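Short-chain dehydrogenase/reductase SDR (PDB 3GUY) probably catalyses an NAD(P)-dependent oxidation or reduction, as a member of the short-chain dehydrogenase/reductase family. Local coordinates at residues 26-31 with 43-48; 64-69 with 112-117; 127-132 with 168-173. The protein carries 2 engineered substitutions. All blocks are in the same frame, centred on the assembly; numbering follows the deposited sequence.

Interaction 1: residues 26-31 with 43-48; sequences KATYLT and NCLSNN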
loop_
_atom_site.group_PDB
_atom_site.type_symbol
_atom_site.label_atom_id
_atom_site.label_comp_id
_atom_site.label_asym_id
_atom_site.label_seq_id
_atom_site.Cartn_x
_atom_site.Cartn_y
_atom_site.Cartn_z
ATOM N N LYS D 26 10.189 10.157 -34.653
ATOM C CA LYS D 26 9.123 9.136 -34.592
ATOM C C LYS D 26 7.708 9.658 -34.921
ATOM O O LYS D 26 7.335 10.774 -34.555
ATOM C CB LYS D 26 9.125 8.454 -33.232
ATOM C CG LYS D 26 10.513 7.975 -32.809
ATOM C CD LYS D 26 10.445 6.688 -31.979
ATOM C CE LYS D 26 11.722 6.503 -31.160
ATOM N NZ LYS D 26 11.521 5.529 -30.076
ATOM N N ALA D 27 6.928 8.839 -35.617
ATOM C CA ALA D 27 5.538 9.197 -35.936
ATOM C C ALA D 27 4.646 9.191 -34.681
ATOM O O ALA D 27 4.591 8.193 -33.960
ATOM C CB ALA D 27 4.958 8.259 -36.963
ATOM N N THR D 28 3.929 10.297 -34.483
ATOM C CA THR D 28 2.928 10.475 -33.422
ATOM C C THR D 28 1.491 10.728 -33.978
ATOM O O THR D 28 1.315 11.348 -35.044
ATOM C CB THR D 28 3.298 11.643 -32.539
ATOM O OG1 THR D 28 3.299 12.860 -33.317
ATOM C CG2 THR D 28 4.654 11.411 -31.919
ATOM N N TYR D 29 0.490 10.197 -33.267
ATOM C CA TYR D 29 -0.931 10.524 -33.454
ATOM C C TYR D 29 -1.492 11.095 -32.146
ATOM O O TYR D 29 -1.455 10.438 -31.111
ATOM C CB TYR D 29 -1.700 9.275 -33.843
ATOM C CG TYR D 29 -3.080 9.583 -34.401
ATOM C CD1 TYR D 29 -3.269 9.820 -35.784
ATOM C CD2 TYR D 29 -4.180 9.662 -33.565
ATOM C CE1 TYR D 29 -4.523 10.103 -36.297
ATOM C CE2 TYR D 29 -5.449 9.939 -34.076
ATOM C CZ TYR D 29 -5.616 10.155 -35.441
ATOM O OH TYR D 29 -6.884 10.433 -35.910
ATOM N N LEU D 30 -1.945 12.341 -32.183
ATOM C CA LEU D 30 -2.315 13.069 -30.994
ATOM C C LEU D 30 -3.838 13.213 -30.811
ATOM O O LEU D 30 -4.587 13.511 -31.765
ATOM C CB LEU D 30 -1.680 14.448 -30.986
ATOM C CG LEU D 30 -0.157 14.537 -31.185
ATOM C CD1 LEU D 30 0.310 15.849 -30.622
ATOM C CD2 LEU D 30 0.646 13.407 -30.578
ATOM N N THR D 31 -4.302 12.992 -29.573
ATOM C CA THR D 31 -5.708 13.191 -29.280
ATOM C C THR D 31 -5.846 14.095 -28.045
ATOM O O THR D 31 -4.951 14.183 -27.187
ATOM C CB THR D 31 -6.505 11.853 -29.171
ATOM O OG1 THR D 31 -7.910 12.140 -29.263
ATOM C CG2 THR D 31 -6.236 11.131 -27.840
ATOM N N ASN D 43 1.516 21.495 -35.331
ATOM C CA ASN D 43 2.196 22.388 -36.258
ATOM C C ASN D 43 3.602 22.746 -35.773
ATOM O O ASN D 43 4.334 23.409 -36.504
ATOM C CB ASN D 43 1.349 23.661 -36.511
ATOM C CG ASN D 43 0.141 23.390 -37.419
ATOM O OD1 ASN D 43 0.098 22.372 -38.118
ATOM N ND2 ASN D 43 -0.842 24.291 -37.406
ATOM N N CYS D 44 3.959 22.326 -34.544
ATOM C CA CYS D 44 5.366 22.279 -34.097
ATOM C C CYS D 44 6.091 20.995 -34.494
ATOM O O CYS D 44 7.312 20.921 -34.370
ATOM C CB CYS D 44 5.492 22.371 -32.578
ATOM S SG CYS D 44 4.569 23.660 -31.819
ATOM N N LEU D 45 5.356 19.983 -34.924
ATOM C CA LEU D 45 5.934 18.686 -35.189
ATOM C C LEU D 45 6.221 18.576 -36.670
ATOM O O LEU D 45 5.641 19.324 -37.472
ATOM C CB LEU D 45 4.968 17.588 -34.746
ATOM C CG LEU D 45 4.396 17.795 -33.334
ATOM C CD1 LEU D 45 3.477 16.624 -32.967
ATOM C CD2 LEU D 45 5.509 18.006 -32.293
ATOM N N SER D 46 7.128 17.668 -37.030
ATOM C CA SER D 46 7.487 17.428 -38.425
ATOM C C SER D 46 7.263 15.970 -38.886
ATOM O O SER D 46 7.289 15.704 -40.083
ATOM C CB SER D 46 8.954 17.792 -38.639
ATOM O OG SER D 46 9.720 16.597 -38.743
ATOM N N ASN D 47 7.084 15.032 -37.951
ATOM C CA ASN D 47 6.798 13.606 -38.278
ATOM C C ASN D 47 5.406 13.129 -37.827
ATOM O O ASN D 47 5.066 11.942 -37.916
ATOM C CB ASN D 47 7.889 12.746 -37.676
ATOM C CG ASN D 47 9.261 13.294 -38.018
ATOM O OD1 ASN D 47 9.558 13.505 -39.201
ATOM N ND2 ASN D 47 10.057 13.613 -37.005
ATOM N N ASN D 48 4.595 14.077 -37.381
ATOM C CA ASN D 48 3.241 13.766 -36.945
ATOM C C ASN D 48 2.350 13.264 -38.088
ATOM O O ASN D 48 2.368 13.812 -39.205
ATOM C CB ASN D 48 2.605 14.977 -36.247
ATOM C CG ASN D 48 1.145 14.749 -35.932
ATOM O OD1 ASN D 48 0.288 15.107 -36.741
ATOM N ND2 ASN D 48 0.855 14.045 -34.801
#

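Interaction 2: residues 64-69 with 112-117; sequences QLFEQL and RELVKR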
loop_
_atom_site.group_PDB
_atom_site.type_symbol
_atom_site.label_atom_id
_atom_site.label_comp_id
_atom_site.label_asym_id
_atom_site.label_seq_id
_atom_site.Cartn_x
_atom_site.Cartn_y
_atom_site.Cartn_z
ATOM N N GLN D 64 -13.817 4.489 -32.136
ATOM C CA GLN D 64 -13.522 5.121 -33.446
ATOM C C GLN D 64 -12.103 5.666 -33.555
ATOM O O GLN D 64 -11.539 5.705 -34.645
ATOM C CB GLN D 64 -14.461 6.275 -33.719
ATOM C CG GLN D 64 -15.898 5.849 -34.004
ATOM C CD GLN D 64 -16.884 6.919 -33.593
ATOM O OE1 GLN D 64 -16.599 8.123 -33.700
ATOM N NE2 GLN D 64 -18.045 6.487 -33.083
ATOM N N LEU D 65 -11.547 6.126 -32.431
ATOM C CA LEU D 65 -10.191 6.661 -32.415
ATOM C C LEU D 65 -9.251 5.580 -32.931
ATOM O O LEU D 65 -8.497 5.815 -33.846
ATOM C CB LEU D 65 -9.783 7.183 -30.997
ATOM C CG LEU D 65 -8.296 7.494 -30.665
ATOM C CD1 LEU D 65 -7.720 8.721 -31.419
ATOM C CD2 LEU D 65 -8.118 7.688 -29.142
ATOM N N PHE D 66 -9.332 4.382 -32.382
ATOM C CA PHE D 66 -8.389 3.352 -32.755
ATOM C C PHE D 66 -8.703 2.682 -34.082
ATOM O O PHE D 66 -7.783 2.213 -34.751
ATOM C CB PHE D 66 -8.211 2.343 -31.636
ATOM C CG PHE D 66 -7.485 2.925 -30.468
ATOM C CD1 PHE D 66 -6.120 3.113 -30.517
ATOM C CD2 PHE D 66 -8.180 3.385 -29.368
ATOM C CE1 PHE D 66 -5.459 3.708 -29.460
ATOM C CE2 PHE D 66 -7.520 3.967 -28.312
ATOM C CZ PHE D 66 -6.162 4.134 -28.367
ATOM N N GLU D 67 -9.981 2.655 -34.454
ATOM C CA GLU D 67 -10.396 2.046 -35.716
ATOM C C GLU D 67 -9.747 2.781 -36.896
ATOM O O GLU D 67 -9.309 2.167 -37.855
ATOM C CB GLU D 67 -11.919 2.102 -35.860
ATOM C CG GLU D 67 -12.467 1.316 -37.050
ATOM C CD GLU D 67 -12.269 -0.192 -36.915
ATOM O OE1 GLU D 67 -12.429 -0.724 -35.795
ATOM O OE2 GLU D 67 -11.965 -0.847 -37.942
ATOM N N GLN D 68 -9.666 4.097 -36.798
ATOM C CA GLN D 68 -9.224 4.917 -37.920
ATOM C C GLN D 68 -7.705 5.030 -38.035
ATOM O O GLN D 68 -7.225 5.694 -38.922
ATOM C CB GLN D 68 -9.869 6.316 -37.824
ATOM C CG GLN D 68 -11.395 6.300 -37.976
ATOM C CD GLN D 68 -11.826 5.786 -39.346
ATOM O OE1 GLN D 68 -12.614 4.830 -39.466
ATOM N NE2 GLN D 68 -11.273 6.390 -40.391
ATOM N N LEU D 69 -6.946 4.398 -37.146
ATOM C CA LEU D 69 -5.498 4.456 -37.239
ATOM C C LEU D 69 -5.069 3.598 -38.406
ATOM O O LEU D 69 -5.736 2.612 -38.718
ATOM C CB LEU D 69 -4.833 3.948 -35.954
ATOM C CG LEU D 69 -4.910 4.858 -34.731
ATOM C CD1 LEU D 69 -4.221 4.178 -33.563
ATOM C CD2 LEU D 69 -4.291 6.212 -35.038
ATOM N N ARG D 112 -9.305 -0.505 -22.054
ATOM C CA ARG D 112 -10.111 -1.616 -22.520
ATOM C C ARG D 112 -9.983 -1.782 -24.054
ATOM O O ARG D 112 -9.912 -2.904 -24.560
ATOM C CB ARG D 112 -11.571 -1.402 -22.154
ATOM C CG ARG D 112 -12.516 -2.405 -22.737
ATOM C CD ARG D 112 -13.926 -2.170 -22.234
ATOM N NE ARG D 112 -14.831 -3.086 -22.932
ATOM C CZ ARG D 112 -15.361 -2.855 -24.131
ATOM N NH1 ARG D 112 -15.178 -1.693 -24.760
ATOM N NH2 ARG D 112 -16.149 -3.775 -24.666
ATOM N N GLU D 113 -10.008 -0.664 -24.766
ATOM C CA GLU D 113 -9.908 -0.707 -26.219
ATOM C C GLU D 113 -8.524 -1.210 -26.654
ATOM O O GLU D 113 -8.408 -2.045 -27.597
ATOM C CB GLU D 113 -10.213 0.651 -26.796
ATOM C CG GLU D 113 -10.453 0.623 -28.307
ATOM C CD GLU D 113 -11.752 -0.083 -28.692
ATOM O OE1 GLU D 113 -12.691 -0.138 -27.855
ATOM O OE2 GLU D 113 -11.843 -0.558 -29.845
ATOM N N LEU D 114 -7.479 -0.766 -25.937
ATOM C CA LEU D 114 -6.132 -1.305 -26.147
ATOM C C LEU D 114 -6.018 -2.806 -25.931
ATOM O O LEU D 114 -5.386 -3.503 -26.761
ATOM C CB LEU D 114 -5.080 -0.530 -25.328
ATOM C CG LEU D 114 -4.959 0.938 -25.726
ATOM C CD1 LEU D 114 -3.981 1.639 -24.744
ATOM C CD2 LEU D 114 -4.514 1.096 -27.220
ATOM N N VAL D 115 -6.646 -3.341 -24.871
ATOM C CA VAL D 115 -6.533 -4.768 -24.579
ATOM C C VAL D 115 -7.336 -5.602 -25.558
ATOM O O VAL D 115 -6.920 -6.685 -25.948
ATOM C CB VAL D 115 -6.946 -5.110 -23.126
ATOM C CG1 VAL D 115 -6.897 -6.579 -22.878
ATOM C CG2 VAL D 115 -5.993 -4.385 -22.107
ATOM N N LYS D 116 -8.494 -5.089 -25.928
ATOM C CA LYS D 116 -9.373 -5.698 -26.940
ATOM C C LYS D 116 -8.595 -5.888 -28.251
ATOM O O LYS D 116 -8.554 -6.984 -28.771
ATOM C CB LYS D 116 -10.607 -4.804 -27.183
ATOM C CG LYS D 116 -11.765 -5.515 -27.859
ATOM C CD LYS D 116 -13.064 -4.671 -27.835
ATOM C CE LYS D 116 -14.284 -5.495 -28.252
ATOM N NZ LYS D 116 -14.843 -6.212 -27.049
ATOM N N ARG D 117 -7.940 -4.839 -28.717
ATOM C CA ARG D 117 -7.357 -4.818 -30.070
ATOM C C ARG D 117 -5.916 -5.332 -30.114
ATOM O O ARG D 117 -5.522 -5.994 -31.095
ATOM C CB ARG D 117 -7.395 -3.408 -30.647
ATOM C CG ARG D 117 -8.767 -2.902 -31.012
ATOM C CD ARG D 117 -8.661 -1.430 -31.410
ATOM N NE ARG D 117 -9.956 -0.873 -31.773
ATOM C CZ ARG D 117 -10.474 -0.802 -33.004
ATOM N NH1 ARG D 117 -9.796 -1.233 -34.057
ATOM N NH2 ARG D 117 -11.678 -0.258 -33.177
#

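Interaction 3: residues 127-132 with 168-173; sequences MIMSTA and IIAVYP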
loop_
_atom_site.group_PDB
_atom_site.type_symbol
_atom_site.label_atom_id
_atom_site.label_comp_id
_atom_site.label_asym_id
_atom_site.label_seq_id
_atom_site.Cartn_x
_atom_site.Cartn_y
_atom_site.Cartn_z
ATOM N N MET D 127 0.599 4.369 -18.781
ATOM C CA MET D 127 -0.509 5.009 -18.050
ATOM C C MET D 127 -0.023 6.085 -17.067
ATOM O O MET D 127 0.576 5.792 -16.042
ATOM C CB MET D 127 -1.318 3.927 -17.361
ATOM C CG MET D 127 -1.961 2.888 -18.338
ATOM S SD MET D 127 -3.335 3.513 -19.406
ATOM C CE MET D 127 -4.305 4.171 -17.975
ATOM N N ILE D 128 -0.303 7.350 -17.357
ATOM C CA ILE D 128 0.151 8.414 -16.479
ATOM C C ILE D 128 -0.914 8.722 -15.435
ATOM O O ILE D 128 -2.072 9.035 -15.770
ATOM C CB ILE D 128 0.559 9.665 -17.235
ATOM C CG1 ILE D 128 1.683 9.303 -18.249
ATOM C CG2 ILE D 128 1.004 10.747 -16.266
ATOM C CD1 ILE D 128 2.064 10.432 -19.095
ATOM N N MET D 129 -0.520 8.610 -14.166
ATOM C CA MET D 129 -1.462 8.786 -13.072
ATOM C C MET D 129 -1.009 10.028 -12.306
ATOM O O MET D 129 -0.919 11.110 -12.863
ATOM C CB MET D 129 -1.565 7.485 -12.200
ATOM C CG MET D 129 -2.392 6.392 -12.860
ATOM S SD MET D 129 -2.251 4.745 -12.214
ATOM C CE MET D 129 -0.594 4.431 -12.923
ATOM N N SER D 130 -0.693 9.880 -11.038
ATOM C CA SER D 130 -0.319 11.011 -10.205
ATOM C C SER D 130 0.168 10.378 -8.922
ATOM O O SER D 130 -0.150 9.190 -8.637
ATOM C CB SER D 130 -1.531 11.908 -9.915
ATOM O OG SER D 130 -1.372 12.580 -8.674
ATOM N N THR D 131 0.972 11.122 -8.163
ATOM C CA THR D 131 1.341 10.682 -6.808
ATOM C C THR D 131 0.101 10.530 -5.924
ATOM O O THR D 131 0.128 9.724 -4.991
ATOM C CB THR D 131 2.389 11.573 -6.158
ATOM O OG1 THR D 131 1.954 12.935 -6.168
ATOM C CG2 THR D 131 3.708 11.457 -6.969
ATOM N N ALA D 132 -0.987 11.209 -6.277
ATOM C CA ALA D 132 -2.283 11.058 -5.569
ATOM C C ALA D 132 -2.869 9.622 -5.661
ATOM O O ALA D 132 -3.791 9.292 -4.935
ATOM C CB ALA D 132 -3.297 12.082 -6.078
ATOM N N ILE D 168 2.079 -2.832 -19.372
ATOM C CA ILE D 168 1.653 -1.525 -18.890
ATOM C C ILE D 168 2.762 -0.888 -18.017
ATOM O O ILE D 168 3.280 -1.508 -17.107
ATOM C CB ILE D 168 0.332 -1.624 -18.082
ATOM C CG1 ILE D 168 -0.827 -2.089 -18.964
ATOM C CG2 ILE D 168 -0.044 -0.267 -17.510
ATOM C CD1 ILE D 168 -2.093 -2.460 -18.157
ATOM N N ILE D 169 3.094 0.351 -18.329
ATOM C CA ILE D 169 4.121 1.155 -17.617
ATOM C C ILE D 169 3.362 2.199 -16.803
ATOM O O ILE D 169 2.463 2.869 -17.318
ATOM C CB ILE D 169 5.097 1.887 -18.575
ATOM C CG1 ILE D 169 5.671 0.924 -19.640
ATOM C CG2 ILE D 169 6.236 2.673 -17.803
ATOM C CD1 ILE D 169 6.221 -0.268 -19.105
ATOM N N ALA D 170 3.650 2.237 -15.506
ATOM C CA ALA D 170 2.916 3.135 -14.592
ATOM C C ALA D 170 3.792 4.321 -14.283
ATOM O O ALA D 170 4.934 4.175 -13.912
ATOM C CB ALA D 170 2.511 2.401 -13.298
ATOM N N VAL D 171 3.263 5.509 -14.459
ATOM C CA VAL D 171 4.007 6.724 -14.215
ATOM C C VAL D 171 3.200 7.572 -13.245
ATOM O O VAL D 171 1.987 7.739 -13.448
ATOM C CB VAL D 171 4.192 7.533 -15.524
ATOM C CG1 VAL D 171 5.040 8.744 -15.252
ATOM C CG2 VAL D 171 4.749 6.612 -16.682
ATOM N N TYR D 172 3.879 8.091 -12.208
ATOM C CA TYR D 172 3.254 8.855 -11.126
ATOM C C TYR D 172 3.959 10.179 -10.934
ATOM O O TYR D 172 4.950 10.255 -10.199
ATOM C CB TYR D 172 3.281 8.091 -9.794
ATOM C CG TYR D 172 2.692 6.697 -9.847
ATOM C CD1 TYR D 172 1.333 6.476 -9.644
ATOM C CD2 TYR D 172 3.483 5.608 -10.150
ATOM C CE1 TYR D 172 0.788 5.199 -9.691
ATOM C CE2 TYR D 172 2.937 4.293 -10.214
ATOM C CZ TYR D 172 1.595 4.108 -9.961
ATOM O OH TYR D 172 1.082 2.836 -10.061
ATOM N N PRO D 173 3.498 11.220 -11.633
ATOM C CA PRO D 173 4.072 12.522 -11.417
ATOM C C PRO D 173 3.482 13.221 -10.211
ATOM O O PRO D 173 2.283 13.072 -9.915
ATOM C CB PRO D 173 3.713 13.301 -12.675
ATOM C CG PRO D 173 2.839 12.451 -13.466
ATOM C CD PRO D 173 2.706 11.127 -12.873
#

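Interaction 1: residues 26-31 with 43-48
Asn48 meets Thr28 side chain to side chain at the start of strand 28-32. The pair lies in a beta-alpha-beta unit of the Rossmann fold. Here strand 28-32 leads through helix 35-42 and the loop 43-48 to strand 51-53. Asn48 ND2 donates to Thr28 OG1 at 3.1 Å, and the bond is nearly straight (164° at the hydrogen). The hydroxyl oxygen lies in the amide plane. Asn48 has CG anti to its own N (chi1 173°), which carries the amide across Thr28 at about a right angle. Thr28 OG1 sits between its own N and carbonyl carbon (chi1 63°), facing this amide. Asn48 ND2 also comes within 2.7 Å of Thr28 O, but the angle is too poor for a hydrogen bond. The other end of the amide is held too, as Asn48 OD1 accepts from Gly50 N. An apolar contact lies beside the polar one. Leu30 and Leu45 reach toward each other tip to tip, with 4.0 Å between Leu30 CD1 and Leu45 CD1. Helices 12-23 and 35-42 both pack against Leu30. Leu45 CD1 also touches Thr28 OG1, at 3.8 Å. Toward the surface, Asn47 CB rests 3.7 Å from Lys26 O. Asp22 takes the backbone N-H groups of Ser46 and Asn47, tying the loop to helix 12-23. At the outer edge Ala27 CA points its hydrogen at Asn47 O, with 3.4 Å between CA and O.

Interaction 2: residues 64-69 with 112-117
Arg117 and Glu67 form the salt bridge that joins helix 93-118 to the C-terminal end of helix 59-67. Both helices flank the central parallel sheet of the Rossmann fold. Arg117 NH2 donates to Glu67 OE1 at 2.8 Å, with 157° at the hydrogen. The oxygen lies in the guanidinium plane, but the nitrogen meets it on its anti side, well out of the carboxylate plane. The two planes are 60° apart, so this is not a flat two-oxygen pairing. A second, weak bond runs from Arg117 NH1 to the same oxygen.

Glu113, one turn earlier on the helix of Arg117, holds the guanidinium from another edge. Arg117 NE donates to the anti lone pair of Glu113 OE2 at 2.7 Å. The cation therefore lies between two carboxylates, and it probably offsets their mutual repulsion: Glu67 OE1 and Glu113 OE2 stay 6.0 Å apart. On another side of helix 93-118, Lys116 NZ hydrogen-bonds Gln89 O of the second subunit.

Arg117 is extended from CG to NE, which takes its charged end across to the other helix. There one guanidinium face lies over the backbone of Phe66 and Glu67. Glu67 N is 3.5 Å above the guanidinium plane of Arg117, toward its rim. Phe66 CB adds to this cover and lies 3.7 Å from Arg117 NE.

Phe66 also fills the buried side of the contact. The ring and the Glu113 chain run past one another head to tail, and Phe66 CD2 meets Glu113 CG at 3.7 Å. Deeper in, Leu114 slants across the ring. Leu114 CD2 lies 3.6 Å from both Phe66 CE1 and Phe66 CZ.

Interaction 3: residues 127-132 with 168-173
Met129 packs alongside Tyr172, both side chains pointing the same way. Met129 bends at its last torsion (chi3 -74°), which brings Met129 CE to 3.6 Å from Tyr172 CE1 and 3.7 Å from Ala170 CB. Its sulfur approaches the ring obliquely, a Met-aromatic contact. Ile128 and Val171 lie side by side on the other side of the sheet. Ile128 CG2 meets Pro173 CG crosswise at 3.8 Å. Farther back, Met127 CG touches Ile168 CG2.

These residues belong to neighbouring parallel strands, 124-128 and 167-174, linked by helix 141-160 in a beta-alpha-beta crossover of the Rossmann fold. The backbone ladder runs from Met127 N to Ile169 O, from Val171 N to Met127 O, and from Met129 N to Val171 O. The last bond is short and straight, at 2.7 Å and 168°.

Beyond the end of strand 124-128, Thr131 N still donates to Pro173 O, but from above the carbonyl plane. Ser130 O lies at the edge of the Tyr172 ring, 3.3 Å from Tyr172 CD1. Ser130 touches Tyr143 of helix 141-160. The two probably correspond to the catalytic serine and tyrosine of classical short-chain dehydrogenases. Ser130 N is buried without a partner. Ser130 OG closes an ST turn by accepting from Ala132 N at 2.8 Å.

In the fold
All three contacts belong to one Rossmann domain and follow one another along the chain. Interactions 1 and 2 touch: Tyr29 CG packs 3.6 Å from Leu69 CD2, and Tyr29 CE2 lies 3.7 Å from Leu65 CD1. Their centres are 19 Å apart. Interaction 3 touches neither. Its centre lies about 8 Å from the centre of the chain, against 17 and 16 Å for interactions 1 and 2. The nearest atoms of interactions 2 and 3 are about 6 Å apart. Helix 93-118 of interaction 2 leads into strand 124-128 of interaction 3. In this family cofactor and substrate bind at the C-terminal strand ends, where interaction 3 finishes. Interaction 1 gathers around the opposite end of its strand.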